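PDB 6F8S: putative Killer protein from Pseudomonas putida, which probably acts as the toxin of a type II toxin-antitoxin pair, as in HigB and other RelE-like relatives, many of which cut messenger RNA on the ribosome. Local coordinates for residues A40-A45 with R49-P54; Q69-I72 with W78-C81; C81-W84 with P89-V92. All coordinates share one frame; numbering follows the deposited sequence.

Interaction 1 (A40-A45 with R49-P54); sequences AMLDAA and RDLRSP
A45 and D50 meet where the carboxylate of D50, the flat group of this contact, reaches back to the end of helix 31-44. Its OD2 comes to 3.7 Å from CA of A45, and behind it CB of D50 meets CB of A45 at 3.8 Å. With chi1 at -67°, CG sits beside the backbone N of D50, a setting that turns the carboxylate back over the turn between the helices. There OD2 takes hydrogen bonds from the backbone N of both T46 and E47, while OD1 accepts one from the backbone of a chain of another protein, consistent with a bound antitoxin.

Beside this polar junction L51 supplies the apolar half. Its side chain crosses that of L42 at about a right angle, CD1 of L51 lying 3.6 Å from CD2 of L42. The other branch, CD2, faces M41, whose CB is 4.3 Å away, and CG of L51 packs on CB of A45 at 4.0 Å. L42 itself leaves its backbone pointing away from helix 49-52; the end of its side chain returns to make the touch. F82 and W84 of strand 79-85 also pack on L51, so the leucine joins the short helix to both the long helix and the sheet.

No hydrogen bond spans the two segments. Cohesion across them is van der Waals contact among largely buried carbon side chains, whereas the D50 carboxylate is held by two amides of the turn and one of a partner chain, which probably steadies the path from the first helix to the second.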
# COMPACT_ATOMS: atom_id res chain seq x y z
N ALA B 40 -3.30 -8.90 -9.91
CA ALA B 40 -3.60 -7.87 -8.90
C ALA B 40 -3.41 -8.40 -7.47
O ALA B 40 -2.78 -7.77 -6.63
CB ALA B 40 -5.03 -7.35 -9.07
N MET B 41 -3.98 -9.57 -7.20
CA MET B 41 -3.93 -10.16 -5.88
C MET B 41 -2.50 -10.51 -5.50
O MET B 41 -2.06 -10.21 -4.38
CB MET B 41 -4.83 -11.38 -5.79
CG MET B 41 -6.28 -11.03 -5.97
SD MET B 41 -7.38 -12.42 -5.63
CE MET B 41 -6.89 -13.55 -6.93
N LEU B 42 -1.77 -11.13 -6.44
CA LEU B 42 -0.37 -11.48 -6.24
C LEU B 42 0.46 -10.27 -5.83
O LEU B 42 1.23 -10.34 -4.88
CB LEU B 42 0.25 -12.08 -7.50
CG LEU B 42 0.09 -13.57 -7.80
CD1 LEU B 42 0.80 -13.84 -9.09
CD2 LEU B 42 0.67 -14.40 -6.70
N ASP B 43 0.29 -9.17 -6.55
CA ASP B 43 1.01 -7.95 -6.21
C ASP B 43 0.56 -7.38 -4.86
O ASP B 43 1.37 -6.80 -4.14
CB ASP B 43 0.85 -6.91 -7.31
CG ASP B 43 1.78 -7.17 -8.49
N ALA B 44 -0.71 -7.56 -4.50
CA ALA B 44 -1.21 -6.96 -3.27
C ALA B 44 -0.91 -7.82 -2.03
O ALA B 44 -0.99 -7.32 -0.92
CB ALA B 44 -2.70 -6.73 -3.39
N ALA B 45 -0.59 -9.09 -2.22
CA ALA B 45 -0.45 -10.03 -1.11
C ALA B 45 0.70 -9.66 -0.18
O ALA B 45 1.80 -9.30 -0.61
CB ALA B 45 -0.27 -11.44 -1.62
N ARG B 49 -1.46 -16.30 3.33
CA ARG B 49 -2.91 -16.46 3.55
C ARG B 49 -3.73 -15.63 2.55
O ARG B 49 -4.84 -16.02 2.19
CB ARG B 49 -3.30 -16.08 4.97
CG ARG B 49 -3.04 -14.64 5.35
CD ARG B 49 -3.36 -14.42 6.85
NE ARG B 49 -2.25 -14.85 7.69
CZ ARG B 49 -2.25 -15.93 8.45
NH1 ARG B 49 -3.32 -16.71 8.50
NH2 ARG B 49 -1.18 -16.24 9.18
N ASP B 50 -3.16 -14.52 2.09
CA ASP B 50 -3.82 -13.67 1.13
C ASP B 50 -4.07 -14.42 -0.17
O ASP B 50 -5.03 -14.12 -0.89
CB ASP B 50 -3.00 -12.40 0.88
CG ASP B 50 -2.93 -11.49 2.11
OD1 ASP B 50 -3.88 -11.52 2.93
OD2 ASP B 50 -1.93 -10.74 2.26
N LEU B 51 -3.23 -15.41 -0.47
CA LEU B 51 -3.42 -16.18 -1.70
C LEU B 51 -4.11 -17.50 -1.42
O LEU B 51 -4.83 -18.00 -2.26
CB LEU B 51 -2.09 -16.42 -2.40
CG LEU B 51 -1.49 -15.08 -2.83
CD1 LEU B 51 -0.07 -15.29 -3.29
CD2 LEU B 51 -2.34 -14.42 -3.94
N ARG B 52 -3.92 -18.04 -0.22
CA ARG B 52 -4.58 -19.29 0.20
C ARG B 52 -6.05 -19.11 0.56
O ARG B 52 -6.86 -20.00 0.32
CB ARG B 52 -3.83 -19.90 1.39
CG ARG B 52 -4.30 -21.29 1.78
CD ARG B 52 -3.18 -22.03 2.45
NE ARG B 52 -2.58 -21.16 3.46
CZ ARG B 52 -1.33 -21.26 3.89
NH1 ARG B 52 -0.53 -22.21 3.41
NH2 ARG B 52 -0.88 -20.41 4.81
N SER B 53 -6.39 -17.98 1.16
CA SER B 53 -7.76 -17.82 1.66
C SER B 53 -8.83 -17.70 0.57
O SER B 53 -9.88 -18.32 0.72
CB SER B 53 -7.84 -16.61 2.60
OG SER B 53 -7.18 -16.92 3.82
N PRO B 54 -8.60 -16.91 -0.50
CA PRO B 54 -9.71 -16.79 -1.45
C PRO B 54 -10.00 -18.13 -2.10
O PRO B 54 -9.10 -18.70 -2.72
CB PRO B 54 -9.20 -15.77 -2.50
CG PRO B 54 -8.06 -15.08 -1.84
CD PRO B 54 -7.43 -16.10 -0.93

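Interaction 2 (Q69-I72 with W78-C81); sequences QHSI and WRLC
R79 and S71 form the side-chain bond of this hairpin: NH1 donates to OG of S71 over 2.9 Å, bent to 137° at the hydrogen, with OG tilted 22° from the guanidinium plane. The extended R79 chain carries the group across to the neighbouring strand, and S71 meets it because chi1 of 74° sets OG between its backbone N and carbonyl carbon. NH2 turns elsewhere, donating to O of R58.

The backbones of I72 and L80 make an antiparallel hydrogen-bonded pair. I72 N gives to L80 O at 3.0 Å, and L80 N returns a bond to I72 O at 3.1 Å. Next along, S71 and C81 are a non-hydrogen-bonded pair, in which CB of S71 touches SG of C81 at 3.9 Å. On the opposite face CG1 of I72 lies against CB of L80, also at 3.9 Å, with K38 of helix 31-44 packed on both residues.

The two faces thus differ in chemistry. R79 joins strand 69-73 to the loop around R58 through directional bonds, while I72 and L80 present carbon to the helix.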
# COMPACT_ATOMS: atom_id res chain seq x y z
N GLN B 69 7.00 -24.01 -4.16
CA GLN B 69 6.23 -23.27 -5.13
C GLN B 69 4.74 -23.53 -4.87
O GLN B 69 4.36 -24.64 -4.47
CB GLN B 69 6.63 -23.65 -6.57
N HIS B 70 3.91 -22.51 -5.07
CA HIS B 70 2.47 -22.70 -5.00
C HIS B 70 1.86 -22.24 -6.32
O HIS B 70 2.52 -21.61 -7.14
CB HIS B 70 1.84 -21.94 -3.83
CG HIS B 70 2.65 -21.98 -2.57
ND1 HIS B 70 2.41 -22.87 -1.55
CD2 HIS B 70 3.70 -21.22 -2.17
CE1 HIS B 70 3.28 -22.67 -0.58
NE2 HIS B 70 4.07 -21.67 -0.93
N SER B 71 0.58 -22.54 -6.51
CA SER B 71 -0.11 -22.07 -7.69
C SER B 71 -1.57 -21.72 -7.39
O SER B 71 -2.19 -22.31 -6.50
CB SER B 71 -0.03 -23.12 -8.81
OG SER B 71 -0.90 -24.19 -8.51
N ILE B 72 -2.09 -20.76 -8.15
CA ILE B 72 -3.49 -20.40 -8.03
C ILE B 72 -4.20 -20.62 -9.36
O ILE B 72 -3.62 -20.46 -10.44
CB ILE B 72 -3.66 -18.94 -7.56
CG1 ILE B 72 -2.93 -17.99 -8.48
CG2 ILE B 72 -3.13 -18.76 -6.11
CD1 ILE B 72 -3.20 -16.55 -8.16
N TRP B 78 -5.34 -23.11 -16.99
CA TRP B 78 -4.14 -22.36 -16.62
C TRP B 78 -4.05 -22.03 -15.15
O TRP B 78 -5.05 -21.67 -14.52
CB TRP B 78 -4.07 -21.04 -17.39
CG TRP B 78 -3.90 -21.21 -18.86
CD1 TRP B 78 -4.86 -21.04 -19.80
CD2 TRP B 78 -2.70 -21.57 -19.55
NE1 TRP B 78 -4.33 -21.27 -21.04
CE2 TRP B 78 -3.01 -21.60 -20.92
CE3 TRP B 78 -1.40 -21.88 -19.15
CZ2 TRP B 78 -2.07 -21.92 -21.90
CZ3 TRP B 78 -0.46 -22.19 -20.12
CH2 TRP B 78 -0.80 -22.22 -21.48
N ARG B 79 -2.83 -22.14 -14.64
CA ARG B 79 -2.51 -21.75 -13.28
C ARG B 79 -1.26 -20.89 -13.23
O ARG B 79 -0.29 -21.13 -13.96
CB ARG B 79 -2.31 -22.98 -12.40
CG ARG B 79 -3.61 -23.60 -11.95
CD ARG B 79 -3.37 -24.88 -11.17
NE ARG B 79 -4.57 -25.19 -10.40
CZ ARG B 79 -4.75 -24.84 -9.13
NH1 ARG B 79 -3.80 -24.20 -8.46
NH2 ARG B 79 -5.89 -25.15 -8.52
N LEU B 80 -1.27 -19.90 -12.34
CA LEU B 80 -0.08 -19.13 -12.01
C LEU B 80 0.75 -19.83 -10.95
O LEU B 80 0.29 -20.01 -9.84
CB LEU B 80 -0.46 -17.73 -11.53
CG LEU B 80 -0.94 -16.82 -12.66
CD1 LEU B 80 -1.80 -15.70 -12.13
CD2 LEU B 80 0.27 -16.27 -13.43
N CYS B 81 1.96 -20.26 -11.30
CA CYS B 81 2.95 -20.79 -10.35
C CYS B 81 3.81 -19.65 -9.82
O CYS B 81 4.05 -18.67 -10.53
CB CYS B 81 3.85 -21.86 -10.99
SG CYS B 81 3.45 -23.60 -10.60

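Interaction 3 (C81-W84 with P89-V92); sequences CFTW and PVNV
The beta hairpin of strands 79-85 and 88-95 is held here by T83 and V90, an antiparallel hydrogen-bonded pair. T83 N donates to V90 O at 2.7 Å and almost straight, 172° at the hydrogen; V90 N answers to T83 O, again over 2.7 Å. Beyond the backbone the two side chains share a face of the sheet, CB of T83 being 3.5 Å from CG1 of V90.

On the other face P89 lies alongside W84, both side chains pointing the same way. CD of the proline approaches CZ3 of the indole to 3.5 Å, obliquely to the ring. The indole is placed there by a chi1 of -175°, which carries CG away from the backbone N of W84 and beside its carbonyl carbon.

Within the three-stranded antiparallel sheet this hairpin follows that of strands 69-73 and 79-85, but its outer strand is not regular. At N91 the backbone takes a left-handed conformation and the chain turns a corner. One extra residue is thereby fitted between V90, which pairs with T83, and E93, which shares backbone hydrogen bonds with C81, as in a beta bulge. V92, just past the corner, is brought close to the first strand, its CA 3.2 Å from C81 O in a CA-H...O contact.

F82 fills the inner side between these points: its CB meets CG2 of V92 at 4.0 Å, and CD2 of its ring stands 4.2 Å from CB of P89, which approaches obliquely. L42 of helix 31-44 packs on F82, P89 and V92.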
# COMPACT_ATOMS: atom_id res chain seq x y z
N CYS B 81 1.96 -20.26 -11.30
CA CYS B 81 2.95 -20.79 -10.35
C CYS B 81 3.81 -19.65 -9.82
O CYS B 81 4.05 -18.67 -10.53
CB CYS B 81 3.85 -21.86 -10.99
SG CYS B 81 3.45 -23.60 -10.60
N PHE B 82 4.28 -19.78 -8.58
CA PHE B 82 5.15 -18.77 -7.97
C PHE B 82 5.81 -19.29 -6.70
O PHE B 82 5.37 -20.29 -6.11
CB PHE B 82 4.37 -17.50 -7.63
CG PHE B 82 3.31 -17.71 -6.57
CD1 PHE B 82 2.02 -18.09 -6.91
CD2 PHE B 82 3.61 -17.55 -5.23
CE1 PHE B 82 1.05 -18.31 -5.93
CE2 PHE B 82 2.65 -17.77 -4.25
CZ PHE B 82 1.37 -18.15 -4.61
N THR B 83 6.84 -18.58 -6.26
CA THR B 83 7.43 -18.84 -4.96
C THR B 83 7.12 -17.70 -3.98
O THR B 83 7.26 -16.52 -4.30
CB THR B 83 8.94 -19.04 -5.05
OG1 THR B 83 9.26 -19.83 -6.20
CG2 THR B 83 9.47 -19.70 -3.76
N TRP B 84 6.70 -18.08 -2.78
CA TRP B 84 6.45 -17.10 -1.76
C TRP B 84 7.73 -16.73 -1.00
O TRP B 84 8.46 -17.60 -0.55
CB TRP B 84 5.40 -17.60 -0.78
CG TRP B 84 5.09 -16.54 0.18
CD1 TRP B 84 5.53 -16.43 1.46
CD2 TRP B 84 4.33 -15.35 -0.09
NE1 TRP B 84 5.06 -15.28 2.03
CE2 TRP B 84 4.32 -14.59 1.10
CE3 TRP B 84 3.64 -14.87 -1.21
CZ2 TRP B 84 3.65 -13.37 1.20
CZ3 TRP B 84 2.97 -13.66 -1.11
CH2 TRP B 84 2.98 -12.92 0.09
N PRO B 89 5.32 -12.50 -3.89
CA PRO B 89 5.46 -13.55 -4.92
C PRO B 89 6.68 -13.35 -5.80
O PRO B 89 6.91 -12.25 -6.28
CB PRO B 89 4.18 -13.40 -5.73
CG PRO B 89 3.20 -12.78 -4.79
CD PRO B 89 4.01 -11.83 -3.96
N VAL B 90 7.45 -14.41 -6.01
CA VAL B 90 8.63 -14.34 -6.88
C VAL B 90 8.61 -15.50 -7.90
O VAL B 90 8.00 -16.55 -7.65
CB VAL B 90 9.95 -14.39 -6.03
CG1 VAL B 90 10.27 -15.81 -5.58
CG2 VAL B 90 11.11 -13.79 -6.79
N ASN B 91 9.28 -15.31 -9.04
CA ASN B 91 9.29 -16.33 -10.11
C ASN B 91 7.90 -16.73 -10.58
O ASN B 91 7.58 -17.92 -10.62
CB ASN B 91 10.01 -17.59 -9.65
CG ASN B 91 11.47 -17.38 -9.45
OD1 ASN B 91 12.11 -16.65 -10.22
ND2 ASN B 91 12.02 -18.00 -8.41
N VAL B 92 7.08 -15.74 -10.91
CA VAL B 92 5.72 -16.02 -11.35
C VAL B 92 5.73 -16.62 -12.77
O VAL B 92 6.33 -16.06 -13.68
CB VAL B 92 4.87 -14.76 -11.28
CG1 VAL B 92 3.46 -15.05 -11.70
CG2 VAL B 92 4.89 -14.21 -9.85

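Read from the N terminus, interaction 1 comes first, closing the short turn 46-48 between helix 31-44 and helix 49-52. The chain then runs on to strand 69-73, and interaction 2 closes the connection 74-78 of the first hairpin. Interaction 3 starts on the same middle strand and closes the tight turn at 86-87 of the second. The three loops follow in series, none enclosing or crossing another, though interactions 2 and 3 meet at C81 and are joined by a probable hydrogen bond from H70 N to F82 O. Both helices pack on the resulting sheet, where interaction 1 meets interaction 3 and also touches interaction 2, L51 O lying 4.3 Å from I72 CG2.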